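Local atomic coordinates of H/ACA ribonucleoprotein complex non-core subunit NAF1 (Saccharomyces cerevisiae, PDB entry 2V3M), a protein that binds RNA and is required for the maturation of box H/ACA snoRNPs, leaving the complex when GAR1 takes its place. Residues Phe63-Glu66 with Leu70-Met73. Numbering follows the deposited sequence.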
loop_
_atom_site.group_PDB
_atom_site.type_symbol
_atom_site.label_atom_id
_atom_site.label_comp_id
_atom_site.label_asym_id
_atom_site.label_seq_id
_atom_site.Cartn_x
_atom_site.Cartn_y
_atom_site.Cartn_z
ATOM N N PHE A 63 -6.420 -12.212 9.105
ATOM C CA PHE A 63 -5.757 -11.215 9.906
ATOM C C PHE A 63 -6.749 -10.576 10.863
ATOM O O PHE A 63 -7.924 -10.410 10.500
ATOM C CB PHE A 63 -5.210 -10.192 8.963
ATOM C CG PHE A 63 -4.132 -10.711 8.097
ATOM C CD1 PHE A 63 -4.436 -11.387 6.928
ATOM C CD2 PHE A 63 -2.787 -10.485 8.394
ATOM C CE1 PHE A 63 -3.386 -11.859 6.095
ATOM C CE2 PHE A 63 -1.771 -10.954 7.582
ATOM C CZ PHE A 63 -2.056 -11.642 6.458
ATOM N N CYS A 64 -6.262 -10.190 12.038
ATOM C CA CYS A 64 -7.030 -9.416 13.045
ATOM C C CYS A 64 -6.109 -8.525 13.863
ATOM O O CYS A 64 -4.931 -8.677 13.770
ATOM C CB CYS A 64 -7.740 -10.359 14.011
ATOM S SG CYS A 64 -6.616 -11.528 14.964
ATOM N N LEU A 65 -6.655 -7.619 14.644
ATOM C CA LEU A 65 -5.879 -6.809 15.521
ATOM C C LEU A 65 -5.708 -7.630 16.785
ATOM O O LEU A 65 -6.249 -8.693 16.839
ATOM C CB LEU A 65 -6.622 -5.479 15.745
ATOM C CG LEU A 65 -6.369 -4.363 14.697
ATOM C CD1 LEU A 65 -5.453 -4.758 13.581
ATOM C CD2 LEU A 65 -7.646 -3.834 14.187
ATOM N N GLU A 66 -4.989 -7.143 17.785
ATOM C CA GLU A 66 -4.900 -7.762 19.116
ATOM C C GLU A 66 -6.219 -7.882 19.807
ATOM O O GLU A 66 -6.393 -8.736 20.652
ATOM C CB GLU A 66 -3.967 -6.953 19.987
ATOM C CG GLU A 66 -3.343 -7.727 21.050
ATOM C CD GLU A 66 -2.176 -7.011 21.681
ATOM O OE1 GLU A 66 -1.443 -7.657 22.412
ATOM O OE2 GLU A 66 -1.975 -5.801 21.438
ATOM N N LEU A 70 -11.557 -8.308 13.464
ATOM C CA LEU A 70 -11.243 -9.018 12.268
ATOM C C LEU A 70 -10.928 -8.079 11.090
ATOM O O LEU A 70 -11.812 -7.243 10.744
ATOM C CB LEU A 70 -12.444 -9.844 11.922
ATOM C CG LEU A 70 -12.497 -10.196 10.409
ATOM C CD1 LEU A 70 -11.649 -11.426 10.196
ATOM C CD2 LEU A 70 -13.932 -10.425 9.742
ATOM N N ILE A 71 -9.730 -8.233 10.468
ATOM C CA ILE A 71 -9.374 -7.442 9.327
ATOM C C ILE A 71 -9.875 -8.058 8.021
ATOM O O ILE A 71 -10.718 -7.554 7.268
ATOM C CB ILE A 71 -7.942 -7.255 9.211
ATOM C CG1 ILE A 71 -7.423 -6.461 10.439
ATOM C CG2 ILE A 71 -7.719 -6.553 7.841
ATOM C CD1 ILE A 71 -5.968 -6.179 10.420
ATOM N N GLY A 72 -9.379 -9.227 7.754
ATOM C CA GLY A 72 -9.941 -9.968 6.614
ATOM C C GLY A 72 -8.893 -10.945 6.063
ATOM O O GLY A 72 -7.937 -11.406 6.724
HETATM N N MSE A 73 -9.091 -11.335 4.824
HETATM C CA MSE A 73 -8.386 -12.519 4.351
HETATM C C MSE A 73 -7.334 -12.105 3.393
HETATM O O MSE A 73 -7.499 -11.124 2.637
HETATM C CB MSE A 73 -9.297 -13.294 3.555
HETATM C CG MSE A 73 -8.845 -14.642 3.500
HETATM SE SE MSE A 73 -10.428 -15.022 4.448
HETATM C CE MSE A 73 -11.167 -16.586 3.723
#
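The carbonyl oxygen of F63 accepts two backbone N-H groups in succession: I71 N lies 2.8 Å from F63 O, and G72 N makes a weak bond to that same oxygen at 3.3 Å. The I71 donor stands 33° out of the carbonyl plane. The pairing is completed by F63 N, which donates to G72 O at 2.9 Å with a nearly straight N-H...O angle of 168°. Two residues, I71 and G72, thus oppose F63, and the register slips by one before the non-hydrogen-bonded pair C64 and L70: a classic beta bulge in the antiparallel hairpin of strands 62-65 and 70-73. The backbone angles of G72 are consistent with a glycine at the bulge.

Side-chain packing accompanies the bulge. I71 turns its CB toward strand 62-65, 4.0 Å from F63 CB. With CG1 anti to its carbonyl carbon, beside the backbone N (chi1 -63°), I71 extends CD1 to within 3.5 Å of L65 CD1, the two side chains crossing at about a right angle. The F63 ring presents its edge to G72 O, which lies near the ring plane, 3.5 Å from F63 CD1. Beyond the hairpin, F63 and I71 both pack on I46 of strand 43-48, whereas C64 meets F110 and V112 of strand 108-112 and is also backbone hydrogen-bonded to F110.

Within this Gar1-like domain, main-chain bonds therefore set the irregular register and continue the sheet to strand 108-112, while the apolar side chains of F63 and I71 pack the bulged hairpin against strand 43-48.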